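Local coordinates for vacuolar-sorting protein BRO1 (Saccharomyces cerevisiae, PDB 1ZB1), which acts in multivesicular-body cargo sorting, recruiting the DOA4 deubiquitinase to endosomes, and interacts with SNF7, possibly through the BRO1 domain described here, at residues A[179-184]-A[242-247]; A[189-194]-A[219-224]; A[131-136]-A[156-161]. All blocks are in the same frame, centred on the assembly; numbering follows the deposited sequence.

Contact 1 (A[179-184]-A[242-247]); sequences TRFLAN and PKWKTT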
loop_
_atom_site.group_PDB
_atom_site.type_symbol
_atom_site.label_atom_id
_atom_site.label_comp_id
_atom_site.label_asym_id
_atom_site.label_seq_id
_atom_site.Cartn_x
_atom_site.Cartn_y
_atom_site.Cartn_z
ATOM N N THR A 179 3.300 4.747 -8.574
ATOM C CA THR A 179 2.091 4.252 -7.926
ATOM C C THR A 179 2.126 2.722 -7.919
ATOM O O THR A 179 1.554 2.079 -7.037
ATOM C CB THR A 179 0.810 4.765 -8.625
ATOM O OG1 THR A 179 0.966 4.699 -10.048
ATOM C CG2 THR A 179 0.521 6.208 -8.188
ATOM N N ARG A 180 2.813 2.134 -8.896
ATOM C CA ARG A 180 2.939 0.677 -8.948
ATOM C C ARG A 180 3.810 0.247 -7.753
ATOM O O ARG A 180 3.529 -0.752 -7.074
ATOM C CB ARG A 180 3.608 0.251 -10.260
ATOM C CG ARG A 180 3.828 -1.248 -10.408
ATOM C CD ARG A 180 2.769 -1.868 -11.306
ATOM N NE ARG A 180 1.618 -2.355 -10.557
ATOM C CZ ARG A 180 0.425 -2.598 -11.090
ATOM N NH1 ARG A 180 0.213 -2.392 -12.384
ATOM N NH2 ARG A 180 -0.554 -3.061 -10.328
ATOM N N PHE A 181 4.867 1.016 -7.505
ATOM C CA PHE A 181 5.779 0.751 -6.393
ATOM C C PHE A 181 4.983 0.815 -5.090
ATOM O O PHE A 181 5.076 -0.076 -4.247
ATOM C CB PHE A 181 6.913 1.794 -6.393
ATOM C CG PHE A 181 7.777 1.780 -5.158
ATOM C CD1 PHE A 181 8.522 0.651 -4.815
ATOM C CD2 PHE A 181 7.854 2.905 -4.337
ATOM C CE1 PHE A 181 9.327 0.643 -3.674
ATOM C CE2 PHE A 181 8.655 2.909 -3.192
ATOM C CZ PHE A 181 9.394 1.772 -2.861
ATOM N N LEU A 182 4.195 1.873 -4.929
ATOM C CA LEU A 182 3.385 2.023 -3.725
ATOM C C LEU A 182 2.406 0.849 -3.566
ATOM O O LEU A 182 2.176 0.363 -2.451
ATOM C CB LEU A 182 2.637 3.361 -3.772
ATOM C CG LEU A 182 3.181 4.533 -2.939
ATOM C CD1 LEU A 182 4.639 4.333 -2.590
ATOM C CD2 LEU A 182 2.959 5.840 -3.690
ATOM N N ALA A 183 1.831 0.395 -4.675
ATOM C CA ALA A 183 0.899 -0.736 -4.632
ATOM C C ALA A 183 1.628 -2.000 -4.162
ATOM O O ALA A 183 1.102 -2.766 -3.353
ATOM C CB ALA A 183 0.289 -0.972 -6.011
ATOM N N ASN A 184 2.838 -2.210 -4.675
ATOM C CA ASN A 184 3.635 -3.378 -4.309
ATOM C C ASN A 184 4.055 -3.347 -2.840
ATOM O O ASN A 184 4.204 -4.393 -2.208
ATOM C CB ASN A 184 4.870 -3.488 -5.218
ATOM C CG ASN A 184 4.513 -3.945 -6.627
ATOM O OD1 ASN A 184 3.508 -4.624 -6.828
ATOM N ND2 ASN A 184 5.340 -3.589 -7.602
ATOM N N PRO A 242 14.281 7.555 1.716
ATOM C CA PRO A 242 15.546 6.838 1.544
ATOM C C PRO A 242 15.641 5.613 2.460
ATOM O O PRO A 242 16.168 4.571 2.067
ATOM C CB PRO A 242 16.586 7.900 1.888
ATOM C CG PRO A 242 15.932 9.152 1.421
ATOM C CD PRO A 242 14.522 8.991 1.934
ATOM N N LYS A 243 15.116 5.748 3.673
ATOM C CA LYS A 243 15.141 4.668 4.662
ATOM C C LYS A 243 14.465 3.368 4.218
ATOM O O LYS A 243 14.822 2.290 4.694
ATOM C CB LYS A 243 14.479 5.134 5.960
ATOM C CG LYS A 243 15.259 6.178 6.731
ATOM C CD LYS A 243 14.429 6.733 7.883
ATOM C CE LYS A 243 13.904 5.625 8.784
ATOM N NZ LYS A 243 13.055 6.156 9.887
ATOM N N TRP A 244 13.493 3.466 3.315
ATOM C CA TRP A 244 12.763 2.286 2.852
ATOM C C TRP A 244 13.602 1.245 2.123
ATOM O O TRP A 244 13.359 0.040 2.248
ATOM C CB TRP A 244 11.602 2.693 1.933
ATOM C CG TRP A 244 10.558 3.545 2.583
ATOM C CD1 TRP A 244 10.397 3.780 3.920
ATOM C CD2 TRP A 244 9.498 4.243 1.922
ATOM N NE1 TRP A 244 9.299 4.581 4.131
ATOM C CE2 TRP A 244 8.728 4.880 2.920
ATOM C CE3 TRP A 244 9.122 4.393 0.580
ATOM C CZ2 TRP A 244 7.602 5.654 2.623
ATOM C CZ3 TRP A 244 8.002 5.164 0.281
ATOM C CH2 TRP A 244 7.255 5.785 1.300
ATOM N N LYS A 245 14.583 1.697 1.353
ATOM C CA LYS A 245 15.408 0.775 0.586
ATOM C C LYS A 245 16.074 -0.318 1.428
ATOM O O LYS A 245 15.998 -1.500 1.092
ATOM C CB LYS A 245 16.474 1.554 -0.188
ATOM C CG LYS A 245 17.140 0.756 -1.296
ATOM C CD LYS A 245 18.118 1.617 -2.080
ATOM C CE LYS A 245 18.654 0.875 -3.288
ATOM N NZ LYS A 245 19.309 -0.397 -2.883
ATOM N N THR A 246 16.716 0.071 2.524
ATOM C CA THR A 246 17.403 -0.903 3.362
ATOM C C THR A 246 16.453 -1.867 4.066
ATOM O O THR A 246 16.763 -3.045 4.225
ATOM C CB THR A 246 18.296 -0.207 4.415
ATOM O OG1 THR A 246 17.487 0.578 5.299
ATOM C CG2 THR A 246 19.299 0.706 3.726
ATOM N N THR A 247 15.289 -1.373 4.475
ATOM C CA THR A 247 14.319 -2.217 5.166
ATOM C C THR A 247 13.663 -3.248 4.240
ATOM O O THR A 247 13.366 -4.369 4.656
ATOM C CB THR A 247 13.251 -1.346 5.850
ATOM O OG1 THR A 247 13.878 -0.583 6.888
ATOM C CG2 THR A 247 12.148 -2.201 6.453
#
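With chi1 at 170°, F181 sends its ring away from its own backbone N and out of helix 176-198 towards helix 242-269; W244 answers with chi1 -62°, its indole swung to the side opposite the carbonyl carbon. The two rings meet rim to rim: F181 CE2 lies 4.1 Å from W244 CE3 and 4.2 Å from W244 CZ3. Each meets the other at its edge, near its plane, with the planes about 40° apart, so this is not a stack. L182, the next residue along the helix, adds a looser touch, its CD1 4.5 Å from W244 CZ3. Because the backbones stay well apart, with 11.5 Å between L182 CA and W244 CA, the large aromatic groups span the gap between two helices of the mainly helical BRO1 domain, whose sequence family belongs to the TPR clan. F11 stacks on W244, and the F228 ring from helix 208-230, the helix that precedes 242-269 in the chain, meets F181. C225 and M229 of the same helix also touch F181.

Contact 2 (A[189-194]-A[219-224]); sequences EAQELF and CNLFQK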
loop_
_atom_site.group_PDB
_atom_site.type_symbol
_atom_site.label_atom_id
_atom_site.label_comp_id
_atom_site.label_asym_id
_atom_site.label_seq_id
_atom_site.Cartn_x
_atom_site.Cartn_y
_atom_site.Cartn_z
ATOM N N GLU A 189 3.202 -5.651 2.522
ATOM C CA GLU A 189 2.914 -5.448 3.941
ATOM C C GLU A 189 1.668 -6.207 4.387
ATOM O O GLU A 189 1.624 -6.737 5.501
ATOM C CB GLU A 189 2.762 -3.958 4.266
ATOM C CG GLU A 189 4.044 -3.149 4.072
ATOM C CD GLU A 189 3.913 -1.709 4.530
ATOM O OE1 GLU A 189 2.787 -1.169 4.490
ATOM O OE2 GLU A 189 4.939 -1.107 4.919
ATOM N N ALA A 190 0.654 -6.260 3.527
ATOM C CA ALA A 190 -0.566 -6.986 3.866
ATOM C C ALA A 190 -0.230 -8.471 4.078
ATOM O O ALA A 190 -0.649 -9.075 5.069
ATOM C CB ALA A 190 -1.604 -6.827 2.752
ATOM N N GLN A 191 0.526 -9.045 3.146
ATOM C CA GLN A 191 0.942 -10.452 3.223
ATOM C C GLN A 191 1.770 -10.663 4.494
ATOM O O GLN A 191 1.570 -11.632 5.227
ATOM C CB GLN A 191 1.782 -10.821 1.990
ATOM C CG GLN A 191 2.350 -12.257 1.967
ATOM C CD GLN A 191 1.274 -13.324 1.798
ATOM O OE1 GLN A 191 0.198 -13.052 1.273
ATOM N NE2 GLN A 191 1.573 -14.551 2.230
ATOM N N GLU A 192 2.696 -9.745 4.749
ATOM C CA GLU A 192 3.545 -9.829 5.932
ATOM C C GLU A 192 2.714 -9.872 7.218
ATOM O O GLU A 192 2.978 -10.688 8.108
ATOM C CB GLU A 192 4.514 -8.643 5.962
ATOM C CG GLU A 192 5.272 -8.486 7.266
ATOM C CD GLU A 192 6.296 -7.365 7.217
ATOM O OE1 GLU A 192 6.050 -6.350 6.530
ATOM O OE2 GLU A 192 7.341 -7.492 7.882
ATOM N N LEU A 193 1.711 -9.006 7.322
ATOM C CA LEU A 193 0.859 -8.984 8.512
ATOM C C LEU A 193 0.065 -10.288 8.643
ATOM O O LEU A 193 -0.247 -10.728 9.755
ATOM C CB LEU A 193 -0.095 -7.785 8.459
ATOM C CG LEU A 193 0.197 -6.591 9.383
ATOM C CD1 LEU A 193 1.689 -6.352 9.511
ATOM C CD2 LEU A 193 -0.510 -5.354 8.854
ATOM N N PHE A 194 -0.249 -10.911 7.511
ATOM C CA PHE A 194 -0.998 -12.168 7.525
ATOM C C PHE A 194 -0.134 -13.255 8.168
ATOM O O PHE A 194 -0.616 -14.056 8.977
ATOM C CB PHE A 194 -1.383 -12.579 6.102
ATOM C CG PHE A 194 -2.311 -13.762 6.046
ATOM C CD1 PHE A 194 -3.648 -13.632 6.414
ATOM C CD2 PHE A 194 -1.847 -15.011 5.650
ATOM C CE1 PHE A 194 -4.511 -14.732 6.386
ATOM C CE2 PHE A 194 -2.701 -16.119 5.618
ATOM C CZ PHE A 194 -4.035 -15.976 5.988
ATOM N N CYS A 219 8.466 -12.880 0.936
ATOM C CA CYS A 219 9.784 -12.623 0.377
ATOM C C CYS A 219 9.658 -12.183 -1.079
ATOM O O CYS A 219 10.201 -11.148 -1.468
ATOM C CB CYS A 219 10.654 -13.885 0.460
ATOM S SG CYS A 219 12.118 -13.825 -0.600
ATOM N N ASN A 220 8.933 -12.959 -1.880
ATOM C CA ASN A 220 8.765 -12.627 -3.294
ATOM C C ASN A 220 8.159 -11.233 -3.495
ATOM O O ASN A 220 8.557 -10.500 -4.396
ATOM C CB ASN A 220 7.896 -13.673 -4.006
ATOM C CG ASN A 220 8.539 -15.060 -4.029
ATOM O OD1 ASN A 220 9.765 -15.195 -3.985
ATOM N ND2 ASN A 220 7.708 -16.092 -4.118
ATOM N N LEU A 221 7.193 -10.875 -2.656
ATOM C CA LEU A 221 6.557 -9.568 -2.750
ATOM C C LEU A 221 7.549 -8.428 -2.482
ATOM O O LEU A 221 7.585 -7.436 -3.216
ATOM C CB LEU A 221 5.381 -9.495 -1.773
ATOM C CG LEU A 221 3.968 -9.794 -2.297
ATOM C CD1 LEU A 221 4.013 -10.539 -3.621
ATOM C CD2 LEU A 221 3.203 -10.583 -1.242
ATOM N N PHE A 222 8.351 -8.553 -1.432
ATOM C CA PHE A 222 9.325 -7.507 -1.144
ATOM C C PHE A 222 10.417 -7.504 -2.219
ATOM O O PHE A 222 11.064 -6.486 -2.452
ATOM C CB PHE A 222 9.908 -7.689 0.261
ATOM C CG PHE A 222 9.029 -7.128 1.347
ATOM C CD1 PHE A 222 8.857 -5.748 1.475
ATOM C CD2 PHE A 222 8.343 -7.972 2.219
ATOM C CE1 PHE A 222 8.011 -5.215 2.456
ATOM C CE2 PHE A 222 7.497 -7.455 3.202
ATOM C CZ PHE A 222 7.330 -6.071 3.321
ATOM N N GLN A 223 10.593 -8.643 -2.884
ATOM C CA GLN A 223 11.575 -8.775 -3.962
ATOM C C GLN A 223 11.190 -7.807 -5.093
ATOM O O GLN A 223 12.051 -7.241 -5.762
ATOM C CB GLN A 223 11.578 -10.219 -4.483
ATOM C CG GLN A 223 12.568 -10.520 -5.602
ATOM C CD GLN A 223 14.012 -10.364 -5.173
ATOM O OE1 GLN A 223 14.566 -9.265 -5.205
ATOM N NE2 GLN A 223 14.627 -11.465 -4.754
ATOM N N LYS A 224 9.888 -7.622 -5.296
ATOM C CA LYS A 224 9.382 -6.716 -6.329
ATOM C C LYS A 224 9.774 -5.270 -6.043
ATOM O O LYS A 224 10.165 -4.534 -6.950
ATOM C CB LYS A 224 7.856 -6.786 -6.418
ATOM C CG LYS A 224 7.276 -8.059 -7.002
ATOM C CD LYS A 224 5.754 -7.920 -7.076
ATOM C CE LYS A 224 5.076 -9.160 -7.644
ATOM N NZ LYS A 224 3.586 -9.007 -7.609
#
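Q191 and E192 of helix 176-198 meet L221 and F222 of helix 208-230, neighbouring residues being paired with neighbouring residues. Q191 has CG trans to its backbone N (chi1 177°), which sets CG beside the methyl that already faces CB: L221 CD2 sits 3.5 Å from Q191 CB and 3.7 Å from Q191 CG, the two side chains crossing at about a right angle. The leucine reaches across with this one methyl. A bend at chi2 then turns the amide to other partners, its OE1 accepting from A343 N and its NE2 donating to L214 O, so the buried polar end is bonded at both atoms.

E192 takes a similar first torsion but stays extended beyond CG, and its carboxylate arrives at the rim of the F222 ring. OE1 lies near the ring plane, 3.5 Å from F222 CZ and 3.8 Å from F222 CE2, while the carboxylate stands nearly upright to the ring, the planes 80° apart. An oxygen at the C-H rim meets the slightly positive border of the ring, probably a mildly favourable placement. The carboxylate is positioned chiefly from outside: OE1 makes a salt bridge with K251 and OE2 a hydrogen bond with Y255. F222, its ring carried beside its own backbone N, also reaches E189, with CZ 4.2 Å from E189 N and 4.5 Å from E189 CG; the E189 carboxylate turns elsewhere, to F11 N.

The two helix segments run almost antiparallel, at 157°, with axes 9.5 Å apart. Two successive helices packed in this way form a helical hairpin, the building pattern of TPR-like helical folds, seen here in the BRO1 domain.

Contact 3 (A[131-136]-A[156-161]); sequences VIFTQI and FSCFEY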
loop_
_atom_site.group_PDB
_atom_site.type_symbol
_atom_site.label_atom_id
_atom_site.label_comp_id
_atom_site.label_asym_id
_atom_site.label_seq_id
_atom_site.Cartn_x
_atom_site.Cartn_y
_atom_site.Cartn_z
ATOM N N VAL A 131 -3.490 6.471 0.496
ATOM C CA VAL A 131 -2.631 6.752 1.646
ATOM C C VAL A 131 -3.434 6.651 2.945
ATOM O O VAL A 131 -2.965 6.082 3.934
ATOM C CB VAL A 131 -2.006 8.170 1.558
ATOM C CG1 VAL A 131 -1.311 8.521 2.872
ATOM C CG2 VAL A 131 -0.985 8.221 0.410
ATOM N N ILE A 132 -4.642 7.201 2.942
ATOM C CA ILE A 132 -5.473 7.167 4.138
ATOM C C ILE A 132 -5.785 5.724 4.557
ATOM O O ILE A 132 -5.870 5.424 5.747
ATOM C CB ILE A 132 -6.768 7.987 3.932
ATOM C CG1 ILE A 132 -6.402 9.469 3.761
ATOM C CG2 ILE A 132 -7.695 7.825 5.142
ATOM C CD1 ILE A 132 -7.558 10.361 3.351
ATOM N N PHE A 133 -5.946 4.822 3.593
ATOM C CA PHE A 133 -6.195 3.432 3.952
ATOM C C PHE A 133 -4.980 2.887 4.721
ATOM O O PHE A 133 -5.145 2.110 5.657
ATOM C CB PHE A 133 -6.457 2.562 2.711
ATOM C CG PHE A 133 -7.889 2.588 2.228
ATOM C CD1 PHE A 133 -8.947 2.284 3.098
ATOM C CD2 PHE A 133 -8.181 2.879 0.897
ATOM C CE1 PHE A 133 -10.264 2.266 2.646
ATOM C CE2 PHE A 133 -9.504 2.864 0.428
ATOM C CZ PHE A 133 -10.548 2.557 1.305
ATOM N N THR A 134 -3.765 3.287 4.341
ATOM C CA THR A 134 -2.589 2.804 5.070
ATOM C C THR A 134 -2.520 3.438 6.460
ATOM O O THR A 134 -1.986 2.837 7.399
ATOM C CB THR A 134 -1.249 3.070 4.309
ATOM O OG1 THR A 134 -0.938 4.471 4.325
ATOM C CG2 THR A 134 -1.355 2.585 2.862
ATOM N N GLN A 135 -3.067 4.641 6.608
ATOM C CA GLN A 135 -3.059 5.300 7.915
ATOM C C GLN A 135 -4.065 4.627 8.850
ATOM O O GLN A 135 -3.831 4.522 10.058
ATOM C CB GLN A 135 -3.375 6.790 7.768
ATOM C CG GLN A 135 -2.349 7.537 6.910
ATOM C CD GLN A 135 -2.663 9.013 6.752
ATOM O OE1 GLN A 135 -3.818 9.401 6.597
ATOM N NE2 GLN A 135 -1.624 9.845 6.767
ATOM N N ILE A 136 -5.177 4.159 8.290
ATOM C CA ILE A 136 -6.185 3.479 9.094
ATOM C C ILE A 136 -5.572 2.159 9.573
ATOM O O ILE A 136 -5.734 1.778 10.731
ATOM C CB ILE A 136 -7.483 3.212 8.269
ATOM C CG1 ILE A 136 -8.152 4.546 7.905
ATOM C CG2 ILE A 136 -8.463 2.350 9.082
ATOM C CD1 ILE A 136 -9.360 4.416 6.963
ATOM N N PHE A 156 -3.684 -1.169 -1.587
ATOM C CA PHE A 156 -3.082 -1.865 -2.722
ATOM C C PHE A 156 -3.962 -1.680 -3.959
ATOM O O PHE A 156 -3.484 -1.292 -5.026
ATOM C CB PHE A 156 -2.915 -3.355 -2.354
ATOM C CG PHE A 156 -2.592 -4.271 -3.515
ATOM C CD1 PHE A 156 -1.723 -3.883 -4.531
ATOM C CD2 PHE A 156 -3.124 -5.562 -3.548
ATOM C CE1 PHE A 156 -1.388 -4.765 -5.564
ATOM C CE2 PHE A 156 -2.796 -6.458 -4.574
ATOM C CZ PHE A 156 -1.926 -6.055 -5.584
ATOM N N SER A 157 -5.254 -1.939 -3.804
ATOM C CA SER A 157 -6.200 -1.796 -4.900
ATOM C C SER A 157 -6.243 -0.367 -5.474
ATOM O O SER A 157 -6.280 -0.187 -6.691
ATOM C CB SER A 157 -7.594 -2.221 -4.424
ATOM O OG SER A 157 -8.549 -2.084 -5.456
ATOM N N CYS A 158 -6.246 0.643 -4.605
ATOM C CA CYS A 158 -6.280 2.034 -5.058
ATOM C C CYS A 158 -5.029 2.450 -5.847
ATOM O O CYS A 158 -5.141 3.086 -6.900
ATOM C CB CYS A 158 -6.470 2.977 -3.863
ATOM S SG CYS A 158 -8.068 2.796 -3.017
ATOM N N PHE A 159 -3.845 2.113 -5.340
ATOM C CA PHE A 159 -2.600 2.462 -6.038
ATOM C C PHE A 159 -2.475 1.742 -7.378
ATOM O O PHE A 159 -1.923 2.285 -8.342
ATOM C CB PHE A 159 -1.384 2.133 -5.173
ATOM C CG PHE A 159 -1.139 3.128 -4.071
ATOM C CD1 PHE A 159 -1.015 4.490 -4.364
ATOM C CD2 PHE A 159 -0.992 2.707 -2.750
ATOM C CE1 PHE A 159 -0.745 5.420 -3.362
ATOM C CE2 PHE A 159 -0.719 3.632 -1.735
ATOM C CZ PHE A 159 -0.594 4.995 -2.045
ATOM N N GLU A 160 -2.986 0.518 -7.428
ATOM C CA GLU A 160 -2.957 -0.283 -8.644
ATOM C C GLU A 160 -3.812 0.383 -9.725
ATOM O O GLU A 160 -3.386 0.508 -10.874
ATOM C CB GLU A 160 -3.483 -1.692 -8.342
ATOM C CG GLU A 160 -3.617 -2.591 -9.558
ATOM C CD GLU A 160 -4.022 -4.005 -9.182
ATOM O OE1 GLU A 160 -5.132 -4.186 -8.634
ATOM O OE2 GLU A 160 -3.223 -4.932 -9.433
ATOM N N TYR A 161 -5.014 0.810 -9.349
ATOM C CA TYR A 161 -5.926 1.475 -10.284
ATOM C C TYR A 161 -5.296 2.762 -10.806
ATOM O O TYR A 161 -5.417 3.096 -11.989
ATOM C CB TYR A 161 -7.252 1.804 -9.592
ATOM C CG TYR A 161 -8.264 2.486 -10.493
ATOM C CD1 TYR A 161 -9.180 1.739 -11.234
ATOM C CD2 TYR A 161 -8.300 3.878 -10.607
ATOM C CE1 TYR A 161 -10.110 2.360 -12.064
ATOM C CE2 TYR A 161 -9.222 4.510 -11.438
ATOM C CZ TYR A 161 -10.127 3.742 -12.161
ATOM O OH TYR A 161 -11.062 4.356 -12.966
#
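The rings of F133 and F159 are both met at their edges, F133 by a sulfur and F159 by a methyl. C158 SG lies close to the plane of the F133 ring, 3.7 Å from F133 CE2 and 3.9 Å from F133 CD2; it is 4.9 Å from the ring centroid and 78° off the ring normal, a cysteine sulfur-aromatic contact of the in-plane kind. At the other ring, V131 CG2 stands 4.1 Å from F159 CZ, which is equally far from V131 N, so the end of the phenyl ring rests against the backbone of helix 118-139. C158 directs SG away from its carbonyl carbon (chi1 -65°), and this carries the sulfur across to that helix. Within it T134 OG1 spends its proton on V131 O at 2.6 Å, on a lone pair in the carbonyl plane, an oxygen that also accepts from Q135 N.

Helices 118-139 and 146-165 are successive helices of the BRO1 domain; I352 of helix 349-371 also touches F133, and L13 touches F159. Between the two segments the chemistry is dispersive, with weak electrostatics at the sulfur, implying that cohesion here depends on close fit and burial more than on directional bonds.

In the fold
Contacts 1 and 2 share helix 176-198, and their centres are 12 Å apart; they touch where N184 OD1 lies 4.0 Å from K224 CD. Contact 3 joins the two preceding helices, its centre 14 Å from that of contact 1. Contacts 1 and 3 touch directly: A183 CB lies 3.6 Å from F159 CB, and R180 NH2 makes a long, weak ion pair with E160 OE2. Contacts 2 and 3 do not touch, their nearest atoms being about 6 Å apart. The N-terminal segment ties the three together: F11 serves W244 and E189, while L13 touches W244, F159 and T134. All three thus belong to one buried helical interior of the BRO1 domain.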